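Local atomic coordinates of subclass B3 metallo-beta-lactamase (Sphingobium indicum, PDB entry 7LUU), a protein that probably hydrolyses beta-lactam antibiotics, as a subclass B3 metallo-beta-lactamase that holds two zinc ions in its active site. Residues Ser39-Thr44 and Leu134-Gly139; Ser103-Arg106 and Asp111-Asp114; Pro198-Gly203 and Ala223-Pro228; Ala250-Met255 and Arg289-Leu294. One frame throughout, in Å; residues are numbered along the deposited sequence.

The four contacts fall into two pairs on opposite sides of the centre of the chain. Contacts 1 and 2 have centres about 14 Å apart and touch through Thr138 CG2 and Pro112 O, 3.2 Å apart; along the sequence, both segments of contact 2 lie between those of contact 1. Contacts 3 and 4 have centres about 9 Å apart. Pro198 O and Ser251 OG, at 2.7 Å, form a probable hydrogen bond between them. Contact 3 contains the zinc ligand His200, whereas contact 4 packs against it, with the Ser290 side chain about 12 Å from a zinc ion. Between the centres of contacts 1 and 3 the distance is about 26 Å, and the first pair is remote from the metals.

Contact 1: residues Ser39-Thr44 and Leu134-Gly139; sequences SDDPLT and LARDTG
Asp41 and Arg136 reach for each other from opposite directions, joining the N-terminal loop to helix 131-138 through a two-pronged salt bridge. The guanidinium grips end-on, NH1 and NH2 each taking one carboxylate oxygen. Arg136 NH2 donates to Asp41 OD1 over 2.8 Å, and at 167° this bond is close to straight. Arg136 NH1 donates to Asp41 OD2, which accepts through its syn lone pair, also at 2.8 Å. The fork is not flat, because the carboxylate and guanidinium planes are inclined by 48°: OD1 lies near the guanidinium plane while OD2 is tilted from it.

Leu43 approaches differently, laying CD1 over one face of the guanidinium, off its centre and 3.5 Å from Arg136 NH2. Thr44 adds only a peripheral methyl, its CG2 standing 4.0 Å from Arg136 NH1. The arginine chain leaves the helix extended, then bends at chi3 (62°). With this bend, NE lies 3.0 Å from OD1 of the adjacent Asp137, to which it donates.

An Asx turn also engages the carboxylate: Leu43 N donates to Asp41 OD1 across 2.9 Å. That hydrogen bond and the one from Arg136 NH2 arrive on opposite faces of the carboxylate, so both donors fit on one oxygen. Leu43 also packs on Ala132 and Ala133 of the same helix.

All three guanidinium nitrogens thus donate to carboxylates. One positive group between two acids would offset their mutual repulsion and fix the rotation of the guanidinium, tying the start of the modelled chain to the surface of the domain by charge as well as by apolar cover.

Contact 2: residues Ser103-Arg106 and Asp111-Asp114; sequences SNVR and DPRD
Pro112 packs against Val105 and Arg106 where helix 98-107 turns toward strand 115-119, a helix-to-strand connection within the αβ/βα metallo-beta-lactamase fold. The returning chain passes through an Asx turn at Asp111 into the short 3-10 segment 112-114, and its closeness to the helix is evident from the Arg106 CA to Asp111 CA distance of 6.1 Å.

The direct contacts between the segments are made by the proline ring. Its CG lies 4.0 Å from Val105 CG1, an apolar pair in which the two side chains point past one another. Arg106 runs roughly perpendicular to the proline, with its CG 3.8 Å from Pro112 CD. The chain of Arg106 is extended from CG to NE, which carries the guanidinium across the proline; Pro112 CG then sits above the centre of the guanidinium face, 3.9 Å from Arg106 CZ.

Polar contact between the segments is indirect. A water in the guanidinium plane accepts from Arg106 NH1 and donates to Asp111 OD1, linking opposite charges that are too far apart for a direct salt bridge. Arg106 NE finds a further partner in a bound glycerol, probably from the crystallisation liquor.

Charge and backbone bonding also organise the turn itself. Arg113 grips Asp111 side-on through NE and NH1, and Arg113 NH1 comes within 2.9 Å of Asp111 OD2. Asp111 OD1 meanwhile takes two donors from Arg113: NE comes in on the syn lone pair, whereas the backbone N approaches from above the carboxylate plane, 2.9 Å from OD1 with an N-H...O angle of 159°.

Contact 3: residues Pro198-Gly203 and Ala223-Pro228; sequences PGHTMG and ASSLNP. With ZN (zinc ion), chain B.
The loop carrying His200 runs closest to the loop 223-228 at Leu226, where His200 CA and Leu226 CA are 5.4 Å apart. One water bridges the backbones here, accepting from His200 N and donating to Ser225 O.

His200 CG stands anti to the backbone N (chi1 179°), which carries the ring toward the 223-228 loop and the zinc. ND1 donates to Asn227 O over 2.9 Å, and the bond is nearly straight at 172°. The acceptor lies in the ring plane, while the donor lies in the carbonyl plane. Ser225 sits over one face: its CB is 4.3 Å from the centroid of the His200 ring, a CH-pi contact only 12° off the ring normal. The hydroxyl stands above the same face, displaced toward the rim, with Ser225 OG 3.7 Å from His200 ND1. That oxygen also accepts from Asn227 N at 3.1 Å in an ST turn, which shapes the backbone just ahead of the carbonyl that receives ND1.

At the far edge of the imidazole, His200 NE2 binds the zinc ion at 2.0 Å. Glu122, His124 and a water at 1.9 Å from the zinc complete the coordination, a site notable for its glutamate ligand.

Asn227 is therefore a second-shell residue acting through its backbone. With ND1 engaged by a carbonyl, the NE2 lone pair is directed at the metal; together with the zinc bond, the hydrogen bond would help fix the ring's rotation and probably strengthens NE2 as a donor to zinc.

Contact 4: residues Ala250-Met255 and Arg289-Leu294; sequences ASYRRM and RSRRLL
Tyr252 of helix 242-257 spans the groove to Ser290, Arg291 and Leu294 of helix 282-300 in an antiparallel helix pair. The segment axes approach to 10.7 Å with their directions 162° apart, and Tyr252 carries most of the contact.

The polar link lies at the far end of the phenol, where Tyr252 OH donates to Ser290 OG over 2.8 Å. Ser290 OG is itself bonded to Leu226 O, so this relay connects both helices with the loop that supports the zinc ligand His200.

Apolar contacts are made over one face and at the edge of the ring. Arg291 CB rests over the face, 4.2 Å from the Tyr252 ring centroid in a CH-pi contact. At the edge, Leu294 CD2 lies 4.3 Å from Tyr252 CE2.

The arginine then folds back along the ring, bending at chi3 (-62°) so that the guanidinium lies beside the root of the tyrosine. Its plane is 55° from the ring plane, which excludes a parallel stack. Tyr252 CD2 sits over the centre of the guanidinium face, 3.6 Å from Arg291 CZ, and Arg291 NH1 reaches to 3.3 Å from Tyr252 CB.

Contact 1: residues Ser39-Thr44 and Leu134-Gly139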
loop_
_atom_site.group_PDB
_atom_site.type_symbol
_atom_site.label_atom_id
_atom_site.label_comp_id
_atom_site.label_asym_id
_atom_site.label_seq_id
_atom_site.Cartn_x
_atom_site.Cartn_y
_atom_site.Cartn_z
ATOM N N SER A 39 17.990 24.060 -2.087
ATOM C CA SER A 39 16.770 23.317 -2.386
ATOM C C SER A 39 16.103 22.723 -1.141
ATOM O O SER A 39 16.451 21.642 -0.654
ATOM C CB SER A 39 17.063 22.204 -3.380
ATOM O OG SER A 39 18.084 21.364 -2.873
ATOM N N ASP A 40 15.110 23.416 -0.633
ATOM C CA ASP A 40 14.293 22.845 0.427
ATOM C C ASP A 40 13.064 22.261 -0.242
ATOM O O ASP A 40 12.093 22.966 -0.559
ATOM C CB ASP A 40 13.946 23.876 1.487
ATOM C CG ASP A 40 13.718 23.232 2.863
ATOM O OD1 ASP A 40 13.405 22.015 2.944
ATOM O OD2 ASP A 40 13.882 23.951 3.866
ATOM N N ASP A 41 13.137 20.984 -0.515
ATOM C CA ASP A 41 12.126 20.309 -1.304
ATOM C C ASP A 41 10.983 19.879 -0.380
ATOM O O ASP A 41 11.186 19.017 0.486
ATOM C CB ASP A 41 12.801 19.133 -1.988
ATOM C CG ASP A 41 11.871 18.363 -2.865
ATOM O OD1 ASP A 41 10.633 18.614 -2.817
ATOM O OD2 ASP A 41 12.396 17.491 -3.601
ATOM N N PRO A 42 9.788 20.472 -0.516
ATOM C CA PRO A 42 8.670 20.112 0.365
ATOM C C PRO A 42 8.235 18.670 0.201
ATOM O O PRO A 42 7.561 18.111 1.095
ATOM C CB PRO A 42 7.536 21.049 -0.076
ATOM C CG PRO A 42 7.918 21.504 -1.442
ATOM C CD PRO A 42 9.435 21.496 -1.522
ATOM N N LEU A 43 8.506 18.099 -0.964
ATOM C CA LEU A 43 7.990 16.759 -1.224
ATOM C C LEU A 43 8.934 15.655 -0.733
ATOM O O LEU A 43 8.521 14.483 -0.625
ATOM C CB LEU A 43 7.743 16.607 -2.731
ATOM C CG LEU A 43 6.835 17.638 -3.396
ATOM C CD1 LEU A 43 6.547 17.182 -4.850
ATOM C CD2 LEU A 43 5.566 17.817 -2.539
ATOM N N THR A 44 10.168 16.002 -0.376
ATOM C CA THR A 44 11.075 14.988 0.190
ATOM C C THR A 44 11.602 15.359 1.564
ATOM O O THR A 44 12.412 14.601 2.123
ATOM C CB THR A 44 12.276 14.741 -0.723
ATOM O OG1 THR A 44 13.037 15.975 -0.843
ATOM C CG2 THR A 44 11.806 14.229 -2.092
ATOM N N LEU A 134 7.508 11.305 -6.221
ATOM C CA LEU A 134 7.649 10.331 -7.326
ATOM C C LEU A 134 6.804 10.753 -8.525
ATOM O O LEU A 134 7.251 10.680 -9.676
ATOM C CB LEU A 134 7.225 8.906 -6.878
ATOM C CG LEU A 134 8.146 8.317 -5.807
ATOM C CD1 LEU A 134 7.454 7.130 -5.151
ATOM C CD2 LEU A 134 9.478 7.946 -6.488
ATOM N N ALA A 135 5.584 11.242 -8.268
ATOM C CA ALA A 135 4.747 11.706 -9.355
ATOM C C ALA A 135 5.375 12.918 -10.039
ATOM O O ALA A 135 5.322 13.027 -11.273
ATOM C CB ALA A 135 3.320 12.014 -8.854
ATOM N N ARG A 136 5.908 13.844 -9.243
ATOM C CA ARG A 136 6.573 15.020 -9.804
ATOM C C ARG A 136 7.694 14.599 -10.734
ATOM O O ARG A 136 7.811 15.092 -11.877
ATOM C CB ARG A 136 7.112 15.906 -8.675
ATOM C CG ARG A 136 8.018 17.102 -9.186
ATOM C CD ARG A 136 8.690 17.794 -8.017
ATOM N NE ARG A 136 9.563 16.870 -7.316
ATOM C CZ ARG A 136 10.114 17.110 -6.119
ATOM N NH1 ARG A 136 10.847 16.182 -5.498
ATOM N NH2 ARG A 136 9.829 18.229 -5.500
ATOM N N ASP A 137 8.532 13.682 -10.272
ATOM C CA ASP A 137 9.770 13.395 -10.994
ATOM C C ASP A 137 9.526 12.530 -12.227
ATOM O O ASP A 137 10.295 12.612 -13.209
ATOM C CB ASP A 137 10.762 12.687 -10.058
ATOM C CG ASP A 137 11.508 13.671 -9.075
ATOM O OD1 ASP A 137 11.147 14.863 -8.953
ATOM O OD2 ASP A 137 12.530 13.227 -8.467
ATOM N N THR A 138 8.470 11.750 -12.222
ATOM C CA THR A 138 8.181 10.767 -13.287
ATOM C C THR A 138 7.088 11.192 -14.258
ATOM O O THR A 138 7.065 10.681 -15.395
ATOM C CB THR A 138 7.721 9.418 -12.751
ATOM O OG1 THR A 138 6.501 9.547 -12.018
ATOM C CG2 THR A 138 8.763 8.768 -11.818
ATOM N N GLY A 139 6.161 12.017 -13.810
ATOM C CA GLY A 139 4.976 12.391 -14.545
ATOM C C GLY A 139 3.837 11.412 -14.395
ATOM O O GLY A 139 2.780 11.608 -15.023
#

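Contact 2: residues Ser103-Arg106 and Asp111-Asp114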
loop_
_atom_site.group_PDB
_atom_site.type_symbol
_atom_site.label_atom_id
_atom_site.label_comp_id
_atom_site.label_asym_id
_atom_site.label_seq_id
_atom_site.Cartn_x
_atom_site.Cartn_y
_atom_site.Cartn_z
ATOM N N SER A 103 16.370 5.372 -7.341
ATOM C CA SER A 103 17.652 4.691 -7.460
ATOM C C SER A 103 17.470 3.178 -7.646
ATOM O O SER A 103 18.161 2.556 -8.460
ATOM C CB SER A 103 18.515 4.986 -6.226
ATOM O OG SER A 103 19.756 4.289 -6.304
ATOM N N ASN A 104 16.583 2.566 -6.843
ATOM C CA ASN A 104 16.350 1.133 -6.962
ATOM C C ASN A 104 15.767 0.791 -8.335
ATOM O O ASN A 104 16.083 -0.257 -8.917
ATOM C CB ASN A 104 15.422 0.680 -5.849
ATOM C CG ASN A 104 16.156 0.507 -4.523
ATOM O OD1 ASN A 104 17.417 0.455 -4.487
ATOM N ND2 ASN A 104 15.406 0.425 -3.429
ATOM N N VAL A 105 14.887 1.648 -8.858
ATOM C CA VAL A 105 14.315 1.414 -10.188
ATOM C C VAL A 105 15.443 1.403 -11.230
ATOM O O VAL A 105 15.518 0.523 -12.099
ATOM C CB VAL A 105 13.277 2.522 -10.490
ATOM C CG1 VAL A 105 12.802 2.455 -11.914
ATOM C CG2 VAL A 105 12.060 2.339 -9.566
ATOM N N ARG A 106 16.372 2.353 -11.102
ATOM C CA ARG A 106 17.519 2.403 -12.003
ATOM C C ARG A 106 18.449 1.210 -11.844
ATOM O O ARG A 106 19.054 0.740 -12.838
ATOM C CB ARG A 106 18.268 3.716 -11.754
ATOM C CG ARG A 106 17.525 4.914 -12.344
ATOM C CD ARG A 106 18.428 6.168 -12.170
ATOM N NE ARG A 106 17.705 7.313 -12.666
ATOM C CZ ARG A 106 17.134 8.210 -11.870
ATOM N NH1 ARG A 106 16.446 9.216 -12.407
ATOM N NH2 ARG A 106 17.281 8.103 -10.547
ATOM N N ASP A 111 14.143 3.094 -16.548
ATOM C CA ASP A 111 14.119 4.554 -16.535
ATOM C C ASP A 111 12.868 4.981 -15.793
ATOM O O ASP A 111 11.756 4.696 -16.274
ATOM C CB ASP A 111 14.104 5.085 -17.968
ATOM C CG ASP A 111 14.256 6.583 -18.046
ATOM O OD1 ASP A 111 14.033 7.291 -17.039
ATOM O OD2 ASP A 111 14.588 7.069 -19.180
ATOM N N PRO A 112 13.005 5.702 -14.668
ATOM C CA PRO A 112 11.819 6.154 -13.923
ATOM C C PRO A 112 10.909 7.042 -14.741
ATOM O O PRO A 112 9.720 7.111 -14.416
ATOM C CB PRO A 112 12.438 6.937 -12.751
ATOM C CG PRO A 112 13.781 6.251 -12.526
ATOM C CD PRO A 112 14.248 5.926 -13.914
ATOM N N ARG A 113 11.418 7.689 -15.794
ATOM C CA ARG A 113 10.539 8.488 -16.643
ATOM C C ARG A 113 9.485 7.630 -17.340
ATOM O O ARG A 113 8.503 8.192 -17.872
ATOM C CB ARG A 113 11.369 9.240 -17.689
ATOM C CG ARG A 113 12.156 10.403 -17.051
ATOM C CD ARG A 113 13.118 11.080 -18.082
ATOM N NE ARG A 113 14.149 10.130 -18.417
ATOM C CZ ARG A 113 15.183 10.458 -19.166
ATOM N NH1 ARG A 113 16.083 9.537 -19.418
ATOM N NH2 ARG A 113 15.276 11.721 -19.690
ATOM N N ASP A 114 9.643 6.296 -17.320
ATOM C CA ASP A 114 8.646 5.414 -17.895
ATOM C C ASP A 114 7.566 4.982 -16.912
ATOM O O ASP A 114 6.720 4.177 -17.283
ATOM C CB ASP A 114 9.336 4.164 -18.438
ATOM C CG ASP A 114 10.226 4.470 -19.644
ATOM O OD1 ASP A 114 9.951 5.453 -20.375
ATOM O OD2 ASP A 114 11.206 3.698 -19.859
HETATM O O HOH W 1 15.867 8.817 -15.454
#

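Contact 3: residues Pro198-Gly203 and Ala223-Pro228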
loop_
_atom_site.group_PDB
_atom_site.type_symbol
_atom_site.label_atom_id
_atom_site.label_comp_id
_atom_site.label_asym_id
_atom_site.label_seq_id
_atom_site.Cartn_x
_atom_site.Cartn_y
_atom_site.Cartn_z
ATOM N N PRO A 198 -10.985 -1.954 3.281
ATOM C CA PRO A 198 -11.008 -0.957 4.370
ATOM C C PRO A 198 -10.825 -1.589 5.736
ATOM O O PRO A 198 -10.962 -2.809 5.935
ATOM C CB PRO A 198 -12.407 -0.338 4.258
ATOM C CG PRO A 198 -13.205 -1.472 3.643
ATOM C CD PRO A 198 -12.314 -2.130 2.666
ATOM N N GLY A 199 -10.491 -0.728 6.698
ATOM C CA GLY A 199 -10.397 -1.097 8.103
ATOM C C GLY A 199 -9.294 -0.282 8.751
ATOM O O GLY A 199 -9.452 0.397 9.757
ATOM N N HIS A 200 -8.084 -0.413 8.201
ATOM C CA HIS A 200 -6.998 0.416 8.724
ATOM C C HIS A 200 -7.316 1.881 8.488
ATOM O O HIS A 200 -7.131 2.739 9.387
ATOM C CB HIS A 200 -5.705 -0.036 8.030
ATOM C CG HIS A 200 -4.494 0.739 8.445
ATOM N ND1 HIS A 200 -3.870 0.559 9.666
ATOM C CD2 HIS A 200 -3.812 1.718 7.798
ATOM C CE1 HIS A 200 -2.848 1.410 9.757
ATOM N NE2 HIS A 200 -2.784 2.102 8.631
ATOM N N THR A 201 -7.812 2.176 7.279
ATOM C CA THR A 201 -8.499 3.439 6.966
ATOM C C THR A 201 -9.670 3.079 6.078
ATOM O O THR A 201 -9.750 1.969 5.551
ATOM C CB THR A 201 -7.611 4.446 6.226
ATOM O OG1 THR A 201 -7.341 3.992 4.891
ATOM C CG2 THR A 201 -6.261 4.683 6.941
ATOM N N MET A 202 -10.564 4.046 5.861
ATOM C CA MET A 202 -11.726 3.699 5.030
ATOM C C MET A 202 -11.399 3.501 3.547
ATOM O O MET A 202 -12.128 2.765 2.859
ATOM C CB MET A 202 -12.812 4.759 5.186
ATOM C CG MET A 202 -13.663 4.604 6.464
ATOM S SD MET A 202 -14.430 3.003 6.717
ATOM C CE MET A 202 -15.539 2.939 5.274
ATOM N N GLY A 203 -10.356 4.135 3.049
ATOM C CA GLY A 203 -9.961 4.081 1.658
ATOM C C GLY A 203 -8.823 3.127 1.382
ATOM O O GLY A 203 -8.294 3.141 0.259
ATOM N N ALA A 223 -1.110 -6.319 -0.780
ATOM C CA ALA A 223 -2.182 -6.114 0.223
ATOM C C ALA A 223 -1.940 -4.851 1.009
ATOM O O ALA A 223 -0.819 -4.593 1.455
ATOM C CB ALA A 223 -2.218 -7.314 1.207
ATOM N N SER A 224 -2.987 -4.019 1.138
ATOM C CA SER A 224 -2.896 -2.934 2.103
ATOM C C SER A 224 -2.793 -3.494 3.507
ATOM O O SER A 224 -3.162 -4.656 3.775
ATOM C CB SER A 224 -4.127 -2.020 2.054
ATOM O OG SER A 224 -5.261 -2.730 2.629
ATOM N N SER A 225 -2.176 -2.692 4.383
ATOM C CA SER A 225 -2.275 -3.003 5.806
ATOM C C SER A 225 -3.711 -3.279 6.193
ATOM O O SER A 225 -4.623 -2.561 5.795
ATOM C CB SER A 225 -1.733 -1.847 6.611
ATOM O OG SER A 225 -1.877 -2.139 8.019
ATOM N N LEU A 226 -3.894 -4.320 7.027
ATOM C CA LEU A 226 -5.137 -4.585 7.741
ATOM C C LEU A 226 -4.922 -4.448 9.247
ATOM O O LEU A 226 -5.601 -5.113 10.022
ATOM C CB LEU A 226 -5.660 -5.991 7.390
ATOM C CG LEU A 226 -6.061 -6.221 5.905
ATOM C CD1 LEU A 226 -6.452 -7.706 5.653
ATOM C CD2 LEU A 226 -7.207 -5.281 5.454
ATOM N N ASN A 227 -3.993 -3.589 9.704
ATOM C CA ASN A 227 -3.697 -3.588 11.151
ATOM C C ASN A 227 -4.676 -2.668 11.865
ATOM O O ASN A 227 -4.792 -1.492 11.501
ATOM C CB ASN A 227 -2.284 -3.125 11.401
ATOM C CG ASN A 227 -1.315 -4.076 10.842
ATOM O OD1 ASN A 227 -1.563 -5.297 10.843
ATOM N ND2 ASN A 227 -0.205 -3.554 10.343
ATOM N N PRO A 228 -5.390 -3.148 12.842
ATOM C CA PRO A 228 -6.323 -2.282 13.562
ATOM C C PRO A 228 -5.567 -1.458 14.596
ATOM O O PRO A 228 -5.482 -1.836 15.764
ATOM C CB PRO A 228 -7.332 -3.265 14.199
ATOM C CG PRO A 228 -6.539 -4.543 14.372
ATOM C CD PRO A 228 -5.422 -4.564 13.254
HETATM ZN ZN ZN B . -1.444 3.418 7.924
HETATM O O HOH W 2 -7.352 -1.766 5.841
HETATM O O HOH W 3 0.470 3.329 8.177
#

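Contact 4: residues Ala250-Met255 and Arg289-Leu294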
loop_
_atom_site.group_PDB
_atom_site.type_symbol
_atom_site.label_atom_id
_atom_site.label_comp_id
_atom_site.label_asym_id
_atom_site.label_seq_id
_atom_site.Cartn_x
_atom_site.Cartn_y
_atom_site.Cartn_z
ATOM N N ALA A 250 -15.492 -6.905 5.466
ATOM C CA ALA A 250 -15.494 -7.022 4.004
ATOM C C ALA A 250 -14.103 -7.334 3.484
ATOM O O ALA A 250 -13.934 -8.143 2.559
ATOM C CB ALA A 250 -15.975 -5.711 3.382
ATOM N N SER A 251 -13.092 -6.755 4.118
ATOM C CA SER A 251 -11.713 -7.037 3.732
ATOM C C SER A 251 -11.360 -8.506 3.941
ATOM O O SER A 251 -10.646 -9.091 3.111
ATOM C CB SER A 251 -10.766 -6.182 4.551
ATOM O OG SER A 251 -10.898 -4.827 4.141
ATOM N N TYR A 252 -11.794 -9.094 5.056
ATOM C CA TYR A 252 -11.460 -10.491 5.305
ATOM C C TYR A 252 -12.104 -11.379 4.255
ATOM O O TYR A 252 -11.474 -12.331 3.773
ATOM C CB TYR A 252 -11.902 -10.903 6.711
ATOM C CG TYR A 252 -11.304 -10.065 7.786
ATOM C CD1 TYR A 252 -10.067 -9.472 7.610
ATOM C CD2 TYR A 252 -12.010 -9.866 8.997
ATOM C CE1 TYR A 252 -9.515 -8.676 8.606
ATOM C CE2 TYR A 252 -11.464 -9.092 10.024
ATOM C CZ TYR A 252 -10.192 -8.513 9.824
ATOM O OH TYR A 252 -9.672 -7.734 10.847
ATOM N N ARG A 253 -13.346 -11.054 3.867
ATOM C CA ARG A 253 -14.046 -11.825 2.834
ATOM C C ARG A 253 -13.344 -11.678 1.486
ATOM O O ARG A 253 -13.117 -12.686 0.786
ATOM C CB ARG A 253 -15.513 -11.381 2.693
ATOM C CG ARG A 253 -16.410 -11.675 3.932
ATOM C CD ARG A 253 -17.944 -11.430 3.681
ATOM N NE ARG A 253 -18.299 -10.029 3.447
ATOM C CZ ARG A 253 -18.603 -9.154 4.419
ATOM N NH1 ARG A 253 -18.596 -9.529 5.692
ATOM N NH2 ARG A 253 -18.914 -7.923 4.115
ATOM N N ARG A 254 -12.901 -10.455 1.170
ATOM C CA ARG A 254 -12.171 -10.213 -0.075
ATOM C C ARG A 254 -10.874 -10.988 -0.071
ATOM O O ARG A 254 -10.532 -11.680 -1.049
ATOM C CB ARG A 254 -11.888 -8.718 -0.261
ATOM C CG ARG A 254 -10.914 -8.415 -1.415
ATOM C CD ARG A 254 -11.561 -8.875 -2.745
ATOM N NE ARG A 254 -12.897 -8.282 -2.856
ATOM C CZ ARG A 254 -13.968 -8.903 -3.353
ATOM N NH1 ARG A 254 -13.877 -10.152 -3.824
ATOM N NH2 ARG A 254 -15.153 -8.298 -3.357
ATOM N N MET A 255 -10.094 -10.841 1.009
ATOM C CA MET A 255 -8.778 -11.482 1.039
ATOM C C MET A 255 -8.885 -13.015 1.036
ATOM O O MET A 255 -8.010 -13.691 0.498
ATOM C CB MET A 255 -8.010 -10.991 2.278
ATOM C CG MET A 255 -7.592 -9.555 2.138
ATOM S SD MET A 255 -6.417 -9.205 0.770
ATOM C CE MET A 255 -5.061 -10.111 1.375
ATOM N N ARG A 289 -4.693 -13.271 10.556
ATOM C CA ARG A 289 -3.847 -12.474 11.480
ATOM C C ARG A 289 -4.529 -11.183 11.897
ATOM O O ARG A 289 -4.580 -10.855 13.110
ATOM C CB ARG A 289 -2.454 -12.183 10.854
ATOM C CG ARG A 289 -1.617 -11.024 11.557
ATOM C CD ARG A 289 -0.292 -10.654 10.861
ATOM N NE ARG A 289 0.478 -9.728 11.729
ATOM C CZ ARG A 289 0.264 -8.399 11.764
ATOM N NH1 ARG A 289 0.922 -7.605 12.599
ATOM N NH2 ARG A 289 -0.624 -7.859 10.928
ATOM N N SER A 290 -5.081 -10.451 10.899
ATOM C CA SER A 290 -5.792 -9.207 11.183
ATOM C C SER A 290 -7.031 -9.477 12.027
ATOM O O SER A 290 -7.292 -8.774 13.005
ATOM C CB SER A 290 -6.184 -8.520 9.882
ATOM O OG SER A 290 -6.992 -7.381 10.167
ATOM N N ARG A 291 -7.807 -10.494 11.645
ATOM C CA ARG A 291 -9.015 -10.795 12.410
ATOM C C ARG A 291 -8.678 -11.019 13.863
ATOM O O ARG A 291 -9.413 -10.539 14.760
ATOM C CB ARG A 291 -9.731 -12.007 11.826
ATOM C CG ARG A 291 -11.121 -12.219 12.448
ATOM C CD ARG A 291 -11.658 -13.582 11.993
ATOM N NE ARG A 291 -11.849 -13.693 10.532
ATOM C CZ ARG A 291 -12.919 -13.263 9.863
ATOM N NH1 ARG A 291 -12.989 -13.461 8.542
ATOM N NH2 ARG A 291 -13.918 -12.629 10.496
ATOM N N ARG A 292 -7.588 -11.763 14.134
ATOM C CA ARG A 292 -7.218 -12.022 15.529
ATOM C C ARG A 292 -6.830 -10.733 16.253
ATOM O O ARG A 292 -7.183 -10.547 17.426
ATOM C CB ARG A 292 -6.065 -13.026 15.605
ATOM C CG ARG A 292 -6.474 -14.447 15.138
ATOM C CD ARG A 292 -5.374 -15.524 15.472
ATOM N NE ARG A 292 -4.008 -15.022 15.201
ATOM C CZ ARG A 292 -3.312 -15.200 14.069
ATOM N NH1 ARG A 292 -3.818 -15.930 13.070
ATOM N NH2 ARG A 292 -2.097 -14.651 13.943
ATOM N N LEU A 293 -6.106 -9.841 15.566
ATOM C CA LEU A 293 -5.741 -8.574 16.184
ATOM C C LEU A 293 -6.986 -7.723 16.468
ATOM O O LEU A 293 -7.043 -7.054 17.514
ATOM C CB LEU A 293 -4.801 -7.775 15.291
ATOM C CG LEU A 293 -3.388 -8.393 15.201
ATOM C CD1 LEU A 293 -2.699 -7.688 14.038
ATOM C CD2 LEU A 293 -2.591 -8.232 16.463
ATOM N N LEU A 294 -7.935 -7.692 15.521
ATOM C CA LEU A 294 -9.177 -6.918 15.705
ATOM C C LEU A 294 -9.967 -7.464 16.882
ATOM O O LEU A 294 -10.423 -6.714 17.756
ATOM C CB LEU A 294 -10.033 -6.966 14.433
ATOM C CG LEU A 294 -11.333 -6.154 14.537
ATOM C CD1 LEU A 294 -11.112 -4.657 14.812
ATOM C CD2 LEU A 294 -12.073 -6.279 13.170
#